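Local coordinates for iron-regulated ABC transporter siderophore-binding protein SirA (Staphylococcus aureus subsp. aureus, PDB 3MWF) that binds the siderophore staphyloferrin B with its iron and probably hands it to an ABC transporter for iron uptake, at residues 165-170 with 174-179; 112-117 with 203-208. All coordinates share one frame; numbering follows the deposited sequence.

Contact 1 (165-170 with 174-179); sequences VVNFRA and RIYAGG. With SE8 (5-[(2-{[(3S)-5-{[(2S)-2-amino-2-carboxyethyl]amino}-3-carboxy-3-hydroxy-5-oxopentanoyl]amino}ethyl)amino]-2,5-dioxopentanoic acid), chain C.
Arg174 pairs with Asn167 by two backbone hydrogen bonds, Arg174 N to Asn167 O and Asn167 N to Arg174 O, both nearly straight. The two side chains lie alongside each other on one face of the sheet. Arg174 runs extended from CG to NE, which carries its guanidinium out to the siderophore SE8. Arg174 NH1 donates to SE8 O25 at 2.8 Å. Arg174 NH2 donates to SE8 O30 at 3.0 Å. The guanidinium groups of Arg169 and Arg174 stack, with centres 3.9 Å apart and planes at 20°. SE8 O22, an amide oxygen, takes two bonds from Arg169, NH1 and NH2. The SE8 carboxylates bonded to Arg174 probably favour two stacked arginines here. Asn167 OD1 helps fix the stack. Arg169 NE donates at 2.8 Å to Asn167 OD1, on a lone pair in the amide plane. Asn167 ND2 bonds to Val226 O and Ser228 O.

Ile175 faces Val166 as the non-hydrogen-bonded pair of this antiparallel hairpin, strands 163-168 and 173-176. The hairpin belongs to the five-stranded mixed sheet of a periplasmic binding protein fold. Ile175 CA also makes a CA-H...O contact with Val165 O.

Tyr176 N donates to Val165 O. With CG swung beside the backbone N (chi1 -78°), the ring passes Asn167 OD1, which sits 3.3 Å from Tyr176 CE1. Tyr176 OH accepts from Arg174 NH1 and donates to SE8 O24 at 2.6 Å. Water 1 joins Tyr176 O to Val165 N.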
ATOM      1  N   VAL A 165      11.828   6.067   0.616  1.00 11.73           N
ATOM      2  CA  VAL A 165      10.564   6.643   0.182  1.00 11.21           C
ATOM      3  C   VAL A 165      10.181   7.648   1.268  1.00 11.29           C
ATOM      4  O   VAL A 165       9.905   7.274   2.424  1.00 11.49           O
ATOM      5  CB  VAL A 165       9.481   5.540   0.040  1.00 10.44           C
ATOM      6  CG1 VAL A 165       8.125   6.180  -0.367  1.00 11.01           C
ATOM      7  CG2 VAL A 165       9.940   4.514  -1.007  1.00 13.62           C
ATOM      8  N   VAL A 166      10.235   8.923   0.911  1.00 10.84           N
ATOM      9  CA  VAL A 166      10.020  10.025   1.871  1.00 11.29           C
ATOM     10  C   VAL A 166       8.673  10.637   1.553  1.00 11.16           C
ATOM     11  O   VAL A 166       8.413  10.996   0.386  1.00 11.81           O
ATOM     12  CB  VAL A 166      11.126  11.087   1.740  1.00 12.02           C
ATOM     13  CG1 VAL A 166      10.839  12.313   2.606  1.00 11.85           C
ATOM     14  CG2 VAL A 166      12.515  10.453   2.116  1.00 12.35           C
ATOM     15  N   ASN A 167       7.845  10.758   2.587  1.00 10.96           N
ATOM     16  CA  ASN A 167       6.466  11.278   2.436  1.00 11.35           C
ATOM     17  C   ASN A 167       6.314  12.537   3.253  1.00 11.58           C
ATOM     18  O   ASN A 167       6.383  12.521   4.505  1.00 12.00           O
ATOM     19  CB  ASN A 167       5.496  10.171   2.887  1.00 10.57           C
ATOM     20  CG  ASN A 167       4.081  10.663   3.250  1.00 12.86           C
ATOM     21  OD1 ASN A 167       3.516  10.185   4.240  1.00 14.17           O
ATOM     22  ND2 ASN A 167       3.510  11.596   2.469  1.00 12.81           N
ATOM     23  N   PHE A 168       6.109  13.659   2.557  1.00 12.50           N
ATOM     24  CA  PHE A 168       5.839  14.904   3.268  1.00 12.23           C
ATOM     25  C   PHE A 168       4.349  14.977   3.602  1.00 12.49           C
ATOM     26  O   PHE A 168       3.500  14.764   2.714  1.00 14.45           O
ATOM     27  CB  PHE A 168       6.276  16.110   2.443  1.00 12.48           C
ATOM     28  CG  PHE A 168       7.755  16.138   2.215  1.00 12.82           C
ATOM     29  CD1 PHE A 168       8.604  16.237   3.310  1.00 14.57           C
ATOM     30  CD2 PHE A 168       8.288  16.010   0.941  1.00 14.38           C
ATOM     31  CE1 PHE A 168       9.977  16.234   3.149  1.00 14.74           C
ATOM     32  CE2 PHE A 168       9.693  16.025   0.758  1.00 15.79           C
ATOM     33  CZ  PHE A 168      10.532  16.122   1.877  1.00 15.76           C
ATOM     34  N   ARG A 169       4.051  15.225   4.877  1.00 11.67           N
ATOM     35  CA  ARG A 169       2.646  15.341   5.338  1.00 12.76           C
ATOM     36  C   ARG A 169       2.420  16.769   5.792  1.00 13.78           C
ATOM     37  O   ARG A 169       3.300  17.610   5.652  1.00 14.58           O
ATOM     38  CB  ARG A 169       2.368  14.369   6.474  1.00 12.75           C
ATOM     39  CG  ARG A 169       2.563  12.892   6.080  1.00 14.98           C
ATOM     40  CD  ARG A 169       1.395  12.010   6.614  1.00 19.63           C
ATOM     41  NE  ARG A 169       1.293  10.847   5.749  1.00 23.01           N
ATOM     42  CZ  ARG A 169       0.192  10.211   5.433  1.00 18.43           C
ATOM     43  NH1 ARG A 169      -1.025  10.595   5.892  1.00 12.65           N
ATOM     44  NH2 ARG A 169       0.316   9.181   4.630  1.00 21.88           N
ATOM     45  N   ALA A 170       1.243  17.056   6.334  1.00 14.65           N
ATOM     46  CA  ALA A 170       0.912  18.436   6.704  1.00 15.19           C
ATOM     47  C   ALA A 170       1.735  18.981   7.888  1.00 16.25           C
ATOM     48  O   ALA A 170       1.992  20.198   7.974  1.00 17.44           O
ATOM     49  CB  ALA A 170      -0.622  18.536   7.019  1.00 15.99           C
ATOM     50  N   ARG A 174       7.347  11.377   6.862  1.00 11.97           N
ATOM     51  CA  ARG A 174       7.503   9.938   7.103  1.00 11.42           C
ATOM     52  C   ARG A 174       8.528   9.288   6.185  1.00 11.88           C
ATOM     53  O   ARG A 174       8.771   9.764   5.086  1.00 11.78           O
ATOM     54  CB  ARG A 174       6.162   9.228   6.893  1.00 11.73           C
ATOM     55  CG  ARG A 174       5.128   9.583   7.999  1.00 12.31           C
ATOM     56  CD  ARG A 174       3.810   8.942   7.622  1.00 11.89           C
ATOM     57  NE  ARG A 174       2.776   9.295   8.609  1.00 11.97           N
ATOM     58  CZ  ARG A 174       1.632   8.620   8.717  1.00 13.42           C
ATOM     59  NH1 ARG A 174       1.366   7.631   7.859  1.00 11.06           N
ATOM     60  NH2 ARG A 174       0.728   8.980   9.645  1.00 15.99           N
ATOM     61  N   ILE A 175       9.120   8.188   6.638  1.00 10.38           N
ATOM     62  CA  ILE A 175       9.852   7.324   5.687  1.00 10.77           C
ATOM     63  C   ILE A 175       9.094   6.019   5.629  1.00 11.07           C
ATOM     64  O   ILE A 175       8.871   5.398   6.673  1.00 11.44           O
ATOM     65  CB  ILE A 175      11.312   7.027   6.166  1.00 10.62           C
ATOM     66  CG1 ILE A 175      12.049   8.342   6.396  1.00 11.81           C
ATOM     67  CG2 ILE A 175      12.001   6.088   5.141  1.00  9.31           C
ATOM     68  CD1 ILE A 175      13.476   8.140   7.102  1.00 12.14           C
ATOM     69  N   TYR A 176       8.679   5.603   4.423  1.00 11.15           N
ATOM     70  CA  TYR A 176       8.005   4.316   4.244  1.00 11.15           C
ATOM     71  C   TYR A 176       9.109   3.306   3.970  1.00 11.73           C
ATOM     72  O   TYR A 176       9.378   2.971   2.830  1.00 12.44           O
ATOM     73  CB  TYR A 176       6.942   4.374   3.118  1.00 11.10           C
ATOM     74  CG  TYR A 176       5.693   5.035   3.602  1.00 10.58           C
ATOM     75  CD1 TYR A 176       5.672   6.405   3.865  1.00  9.82           C
ATOM     76  CD2 TYR A 176       4.527   4.282   3.830  1.00 10.06           C
ATOM     77  CE1 TYR A 176       4.519   7.031   4.382  1.00  9.03           C
ATOM     78  CE2 TYR A 176       3.375   4.887   4.332  1.00 11.74           C
ATOM     79  CZ  TYR A 176       3.375   6.263   4.606  1.00 11.99           C
ATOM     80  OH  TYR A 176       2.266   6.903   5.109  1.00 12.16           O
ATOM     81  N   ALA A 177       9.772   2.884   5.052  1.00 12.01           N
ATOM     82  CA  ALA A 177      10.896   1.946   4.991  1.00 12.34           C
ATOM     83  C   ALA A 177      10.384   0.579   4.576  1.00 12.73           C
ATOM     84  O   ALA A 177      10.880  -0.032   3.620  1.00 13.50           O
ATOM     85  CB  ALA A 177      11.609   1.891   6.368  1.00 12.85           C
ATOM     86  N   GLY A 178       9.348   0.148   5.288  1.00 11.40           N
ATOM     87  CA  GLY A 178       8.443  -0.898   4.861  1.00 11.41           C
ATOM     88  C   GLY A 178       7.181  -0.209   4.361  1.00 11.17           C
ATOM     89  O   GLY A 178       7.235   0.753   3.575  1.00 12.09           O
ATOM     90  N   GLY A 179       6.041  -0.664   4.840  1.00 10.77           N
ATOM     91  CA  GLY A 179       4.796  -0.154   4.301  1.00 11.01           C
ATOM     92  C   GLY A 179       4.634  -0.550   2.838  1.00 11.84           C
ATOM     93  O   GLY A 179       5.364  -1.414   2.316  1.00 10.85           O
TER
HETATM   94  C1  SE8 C   1      -5.110   7.410   8.601  1.00 15.32           C
HETATM   95  C2  SE8 C   1      -4.357   8.503   7.895  1.00 15.19           C
HETATM   96  C3  SE8 C   1      -4.792   8.608   6.442  1.00 12.64           C
HETATM   97  N4  SE8 C   1      -4.433   7.432   5.656  1.00 12.67           N
HETATM   98  C5  SE8 C   1      -3.315   7.370   4.961  1.00 14.42           C
HETATM   99  C6  SE8 C   1      -2.982   6.042   4.328  1.00 12.23           C
HETATM  100  C7  SE8 C   1      -2.286   5.121   5.330  1.00 13.83           C
HETATM  101  C8  SE8 C   1      -2.135   3.734   4.678  1.00 12.42           C
HETATM  102  C9  SE8 C   1      -1.261   2.758   5.463  1.00 12.89           C
HETATM  103  N10 SE8 C   1      -1.304   2.814   6.793  1.00 12.42           N
HETATM  104  C11 SE8 C   1      -0.510   1.874   7.552  1.00 16.54           C
HETATM  105  C12 SE8 C   1      -1.392   0.994   8.420  1.00 22.20           C
HETATM  106  N13 SE8 C   1      -0.649   0.369   9.505  1.00 28.35           N
HETATM  107  C14 SE8 C   1      -0.370   0.979  10.696  1.00 30.94           C
HETATM  108  C15 SE8 C   1      -1.165   2.179  11.118  1.00 31.51           C
HETATM  109  C16 SE8 C   1      -0.508   3.296  10.347  1.00 27.47           C
HETATM  110  C17 SE8 C   1      -1.403   4.424   9.938  1.00 23.01           C
HETATM  111  C18 SE8 C   1      -0.938   5.724  10.392  1.00 22.62           C
HETATM  112  O19 SE8 C   1      -6.313   7.617   8.910  1.00 14.72           O
HETATM  113  O20 SE8 C   1      -4.496   6.366   8.896  1.00 13.74           O
HETATM  114  N21 SE8 C   1      -2.910   8.227   7.991  1.00 13.76           N
HETATM  115  O22 SE8 C   1      -2.552   8.305   4.812  1.00 14.01           O
HETATM  116  C23 SE8 C   1      -0.952   5.713   5.748  1.00 13.21           C
HETATM  117  O24 SE8 C   1       0.024   5.655   4.959  1.00 13.16           O
HETATM  118  O25 SE8 C   1      -0.834   6.240   6.883  1.00 12.77           O
HETATM  119  O26 SE8 C   1      -3.084   5.055   6.526  1.00 13.11           O
HETATM  120  O27 SE8 C   1      -0.567   1.948   4.857  1.00 12.69           O
HETATM  121  O28 SE8 C   1       0.526   0.608  11.431  1.00 37.49           O
HETATM  122  O29 SE8 C   1      -2.359   4.287   9.168  1.00 16.88           O
HETATM  123  O30 SE8 C   1      -1.279   6.715   9.755  1.00 16.43           O
HETATM  124  O31 SE8 C   1      -0.170   5.809  11.384  1.00 27.30           O
HETATM  125  O   HOH W   1      12.025   3.834   2.351  1.00 12.36           O

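Contact 2 (112-117 with 203-208); sequences TVFKFK and GKDIIQ. With SE8 (5-[(2-{[(3S)-5-{[(2S)-2-amino-2-carboxyethyl]amino}-3-carboxy-3-hydroxy-5-oxopentanoyl]amino}ethyl)amino]-2,5-dioxopentanoic acid), chain C.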
ATOM      1  N   THR A 112      -2.420  -5.970   8.525  1.00 16.08           N
ATOM      2  CA  THR A 112      -2.443  -4.563   8.106  1.00 16.14           C
ATOM      3  C   THR A 112      -3.004  -4.413   6.703  1.00 13.98           C
ATOM      4  O   THR A 112      -3.588  -5.333   6.157  1.00 13.32           O
ATOM      5  CB  THR A 112      -1.068  -3.869   8.227  1.00 17.93           C
ATOM      6  OG1 THR A 112      -1.179  -2.410   8.068  1.00 19.79           O
ATOM      7  CG2 THR A 112      -0.127  -4.480   7.216  1.00 18.92           C
ATOM      8  N   VAL A 113      -2.809  -3.224   6.142  1.00 12.28           N
ATOM      9  CA  VAL A 113      -3.545  -2.864   4.938  1.00 11.16           C
ATOM     10  C   VAL A 113      -2.678  -2.891   3.688  1.00 11.60           C
ATOM     11  O   VAL A 113      -3.206  -2.742   2.592  1.00 11.97           O
ATOM     12  CB  VAL A 113      -4.217  -1.462   5.069  1.00 11.39           C
ATOM     13  CG1 VAL A 113      -5.189  -1.441   6.257  1.00 10.03           C
ATOM     14  CG2 VAL A 113      -3.136  -0.331   5.178  1.00 11.90           C
ATOM     15  N   PHE A 114      -1.361  -2.986   3.868  1.00 11.68           N
ATOM     16  CA  PHE A 114      -0.453  -2.739   2.723  1.00 11.58           C
ATOM     17  C   PHE A 114       0.274  -3.978   2.211  1.00 12.46           C
ATOM     18  O   PHE A 114       1.005  -3.890   1.188  1.00 13.00           O
ATOM     19  CB  PHE A 114       0.560  -1.610   3.040  1.00 12.01           C
ATOM     20  CG  PHE A 114       1.383  -1.863   4.271  1.00 11.89           C
ATOM     21  CD1 PHE A 114       2.421  -2.823   4.260  1.00  9.77           C
ATOM     22  CD2 PHE A 114       1.127  -1.157   5.442  1.00 12.82           C
ATOM     23  CE1 PHE A 114       3.169  -3.073   5.430  1.00 11.94           C
ATOM     24  CE2 PHE A 114       1.860  -1.360   6.600  1.00 11.43           C
ATOM     25  CZ  PHE A 114       2.910  -2.328   6.602  1.00 10.60           C
ATOM     26  N   LYS A 115       0.094  -5.113   2.900  1.00 12.73           N
ATOM     27  CA  LYS A 115       0.776  -6.357   2.453  1.00 13.13           C
ATOM     28  C   LYS A 115      -0.107  -7.060   1.427  1.00 13.86           C
ATOM     29  O   LYS A 115      -0.833  -8.031   1.740  1.00 13.52           O
ATOM     30  CB  LYS A 115       1.131  -7.263   3.639  1.00 13.15           C
ATOM     31  CG  LYS A 115       2.127  -6.616   4.630  1.00 15.72           C
ATOM     32  CD  LYS A 115       2.324  -7.514   5.873  1.00 16.82           C
ATOM     33  CE  LYS A 115       3.293  -6.872   6.898  1.00 20.70           C
ATOM     34  NZ  LYS A 115       4.715  -7.124   6.548  1.00 24.17           N
ATOM     35  N   PHE A 116      -0.060  -6.539   0.199  1.00 13.88           N
ATOM     36  CA  PHE A 116      -1.056  -6.897  -0.813  1.00 14.68           C
ATOM     37  C   PHE A 116      -0.955  -8.386  -1.189  1.00 14.98           C
ATOM     38  O   PHE A 116      -1.942  -8.981  -1.618  1.00 16.57           O
ATOM     39  CB  PHE A 116      -0.934  -5.980  -2.032  1.00 13.59           C
ATOM     40  CG  PHE A 116       0.273  -6.290  -2.887  1.00 14.17           C
ATOM     41  CD1 PHE A 116       1.510  -5.716  -2.603  1.00 15.33           C
ATOM     42  CD2 PHE A 116       0.161  -7.188  -3.954  1.00 15.95           C
ATOM     43  CE1 PHE A 116       2.638  -6.018  -3.373  1.00 17.25           C
ATOM     44  CE2 PHE A 116       1.285  -7.512  -4.728  1.00 20.06           C
ATOM     45  CZ  PHE A 116       2.529  -6.914  -4.433  1.00 17.65           C
ATOM     46  N   LYS A 117       0.220  -8.999  -0.973  1.00 15.23           N
ATOM     47  CA  LYS A 117       0.357 -10.433  -1.257  1.00 16.44           C
ATOM     48  C   LYS A 117      -0.416 -11.244  -0.229  1.00 16.25           C
ATOM     49  O   LYS A 117      -1.067 -12.235  -0.569  1.00 16.33           O
ATOM     50  CB  LYS A 117       1.840 -10.832  -1.325  1.00 17.21           C
ATOM     51  CG  LYS A 117       2.554 -10.175  -2.519  1.00 18.82           C
ATOM     52  CD  LYS A 117       4.101 -10.243  -2.448  1.00 26.57           C
ATOM     53  CE  LYS A 117       4.627  -9.647  -1.128  1.00 29.50           C
ATOM     54  NZ  LYS A 117       5.733  -8.616  -1.160  1.00 29.47           N
ATOM     55  N   GLY A 203      11.247  -3.975  13.680  1.00 22.90           N
ATOM     56  CA  GLY A 203       9.805  -4.070  13.465  1.00 21.87           C
ATOM     57  C   GLY A 203       9.120  -2.793  13.021  1.00 21.93           C
ATOM     58  O   GLY A 203       7.879  -2.748  12.951  1.00 22.14           O
ATOM     59  N   LYS A 204       9.893  -1.741  12.732  1.00 20.56           N
ATOM     60  CA  LYS A 204       9.278  -0.515  12.226  1.00 20.86           C
ATOM     61  C   LYS A 204       9.020  -0.661  10.712  1.00 20.95           C
ATOM     62  O   LYS A 204       9.834  -1.265   9.974  1.00 22.07           O
ATOM     63  CB  LYS A 204      10.110   0.716  12.545  1.00 21.35           C
ATOM     64  CG  LYS A 204      10.277   0.973  14.065  1.00 23.79           C
ATOM     65  CD  LYS A 204      10.645   2.412  14.375  1.00 26.21           C
ATOM     66  CE  LYS A 204       9.462   3.370  14.213  1.00 28.51           C
ATOM     67  NZ  LYS A 204       9.766   4.721  14.783  1.00 24.72           N
ATOM     68  N   ASP A 205       7.882  -0.144  10.271  1.00 19.31           N
ATOM     69  CA  ASP A 205       7.491  -0.156   8.856  1.00 18.55           C
ATOM     70  C   ASP A 205       7.482   1.302   8.350  1.00 16.86           C
ATOM     71  O   ASP A 205       8.090   1.644   7.321  1.00 16.06           O
ATOM     72  CB  ASP A 205       6.049  -0.670   8.667  1.00 19.56           C
ATOM     73  CG  ASP A 205       5.817  -2.099   9.139  1.00 24.38           C
ATOM     74  OD1 ASP A 205       6.587  -3.023   8.783  1.00 27.40           O
ATOM     75  OD2 ASP A 205       4.798  -2.299   9.848  1.00 28.50           O
ATOM     76  N   ILE A 206       6.776   2.164   9.078  1.00 15.80           N
ATOM     77  CA  ILE A 206       6.569   3.540   8.635  1.00 15.59           C
ATOM     78  C   ILE A 206       7.096   4.394   9.759  1.00 15.72           C
ATOM     79  O   ILE A 206       6.608   4.292  10.895  1.00 16.81           O
ATOM     80  CB  ILE A 206       5.064   3.812   8.385  1.00 15.86           C
ATOM     81  CG1 ILE A 206       4.575   2.905   7.243  1.00 16.33           C
ATOM     82  CG2 ILE A 206       4.834   5.333   8.074  1.00 15.99           C
ATOM     83  CD1 ILE A 206       3.047   2.742   7.127  1.00 18.07           C
ATOM     84  N   ILE A 207       8.125   5.183   9.474  1.00 14.29           N
ATOM     85  CA  ILE A 207       8.791   5.997  10.484  1.00 14.39           C
ATOM     86  C   ILE A 207       8.287   7.423  10.435  1.00 14.19           C
ATOM     87  O   ILE A 207       8.389   8.079   9.400  1.00 13.29           O
ATOM     88  CB  ILE A 207      10.307   5.981  10.253  1.00 14.10           C
ATOM     89  CG1 ILE A 207      10.789   4.532  10.282  1.00 17.45           C
ATOM     90  CG2 ILE A 207      11.029   6.834  11.292  1.00 16.43           C
ATOM     91  CD1 ILE A 207      12.079   4.335   9.635  1.00 20.38           C
ATOM     92  N   GLN A 208       7.727   7.908  11.548  1.00 14.81           N
ATOM     93  CA  GLN A 208       7.280   9.289  11.589  1.00 16.02           C
ATOM     94  C   GLN A 208       8.432  10.098  12.108  1.00 16.53           C
ATOM     95  O   GLN A 208       9.074   9.695  13.100  1.00 19.75           O
ATOM     96  CB  GLN A 208       6.094   9.437  12.531  1.00 17.37           C
ATOM     97  CG  GLN A 208       4.909   8.722  12.035  1.00 20.40           C
ATOM     98  CD  GLN A 208       3.613   9.244  12.669  1.00 25.30           C
ATOM     99  OE1 GLN A 208       2.540   8.958  12.163  1.00 27.57           O
ATOM    100  NE2 GLN A 208       3.718  10.024  13.781  1.00 25.91           N
TER
HETATM  101  C1  SE8 C   1      -5.110   7.410   8.601  1.00 15.32           C
HETATM  102  C2  SE8 C   1      -4.357   8.503   7.895  1.00 15.19           C
HETATM  103  C3  SE8 C   1      -4.792   8.608   6.442  1.00 12.64           C
HETATM  104  N4  SE8 C   1      -4.433   7.432   5.656  1.00 12.67           N
HETATM  105  C5  SE8 C   1      -3.315   7.370   4.961  1.00 14.42           C
HETATM  106  C6  SE8 C   1      -2.982   6.042   4.328  1.00 12.23           C
HETATM  107  C7  SE8 C   1      -2.286   5.121   5.330  1.00 13.83           C
HETATM  108  C8  SE8 C   1      -2.135   3.734   4.678  1.00 12.42           C
HETATM  109  C9  SE8 C   1      -1.261   2.758   5.463  1.00 12.89           C
HETATM  110  N10 SE8 C   1      -1.304   2.814   6.793  1.00 12.42           N
HETATM  111  C11 SE8 C   1      -0.510   1.874   7.552  1.00 16.54           C
HETATM  112  C12 SE8 C   1      -1.392   0.994   8.420  1.00 22.20           C
HETATM  113  N13 SE8 C   1      -0.649   0.369   9.505  1.00 28.35           N
HETATM  114  C14 SE8 C   1      -0.370   0.979  10.696  1.00 30.94           C
HETATM  115  C15 SE8 C   1      -1.165   2.179  11.118  1.00 31.51           C
HETATM  116  C16 SE8 C   1      -0.508   3.296  10.347  1.00 27.47           C
HETATM  117  C17 SE8 C   1      -1.403   4.424   9.938  1.00 23.01           C
HETATM  118  C18 SE8 C   1      -0.938   5.724  10.392  1.00 22.62           C
HETATM  119  O19 SE8 C   1      -6.313   7.617   8.910  1.00 14.72           O
HETATM  120  O20 SE8 C   1      -4.496   6.366   8.896  1.00 13.74           O
HETATM  121  N21 SE8 C   1      -2.910   8.227   7.991  1.00 13.76           N
HETATM  122  O22 SE8 C   1      -2.552   8.305   4.812  1.00 14.01           O
HETATM  123  C23 SE8 C   1      -0.952   5.713   5.748  1.00 13.21           C
HETATM  124  O24 SE8 C   1       0.024   5.655   4.959  1.00 13.16           O
HETATM  125  O25 SE8 C   1      -0.834   6.240   6.883  1.00 12.77           O
HETATM  126  O26 SE8 C   1      -3.084   5.055   6.526  1.00 13.11           O
HETATM  127  O27 SE8 C   1      -0.567   1.948   4.857  1.00 12.69           O
HETATM  128  O28 SE8 C   1       0.526   0.608  11.431  1.00 37.49           O
HETATM  129  O29 SE8 C   1      -2.359   4.287   9.168  1.00 16.88           O
HETATM  130  O30 SE8 C   1      -1.279   6.715   9.755  1.00 16.43           O
HETATM  131  O31 SE8 C   1      -0.170   5.809  11.384  1.00 27.30           O
HETATM  132  O   HOH W   2       5.993  -5.892   8.750  1.00 36.14           O
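Phe114 is the residue of 112-117 that meets Asp205 and Ile206. Thr112 CG2 sits 3.7 Å above the centre of the Phe114 ring, a methyl against one face. Thr112 OG1 turns to the siderophore and lies 3.2 Å from SE8 N13. Val113 follows and brings CG2 to 3.4 Å from SE8 O27.

Phe114 has CG between its backbone N and carbonyl carbon (chi1 56°), which directs the ring across to 203-208. The CZ end of the ring reaches Asp205. Asp205 OD2 lies 3.8 Å from Phe114 CZ, at the ring edge and in its plane. The carboxylate is turned 76° from the ring. Phe114 CE2 meets the methyl of Ile206 at its tip, CD1, at 4.3 Å. That methyl also touches SE8 C11, as the Phe114 ring edge and Val113 CG2 approach SE8 O27. The contact is small, with 109 Å² buried in all, and has no direct hydrogen bond.

Lys115 adds a bridge through solvent. Water 2 accepts from Lys115 NZ and donates to Asp205 OD1. Lys115 NZ also forms a salt bridge to Glu183. Lys115 is the N-cap residue of helix 116-127.

Here the loop after strand 107-110 of one sheet meets the stretch leading into strand 206-209 of the other, across the ligand cleft typical of periplasmic binding proteins.

How the contacts relate
Contact 1 is buried and pairs neighbouring strands of one sheet, with Arg169 just beyond. Contact 2 is partly buried and joins the loop before helix 116-127 to the chain entering strand 206-209. Both reach the sheet in which strands 173-176 and 206-209 are neighbours. Backbone bonds probably join them there, Ile175 N to Ile207 O and Gly178 N to Asp205 O. Both segments of contact 1 fall between those of contact 2 in sequence, and the contact centres are about 11 Å apart. Both reach SE8, but with different chemistry. Contact 1 grips its oxygens with charged and hydroxyl groups, whereas contact 2 offers mainly apolar groups and a water bridge at the partly exposed Lys115 and Asp205.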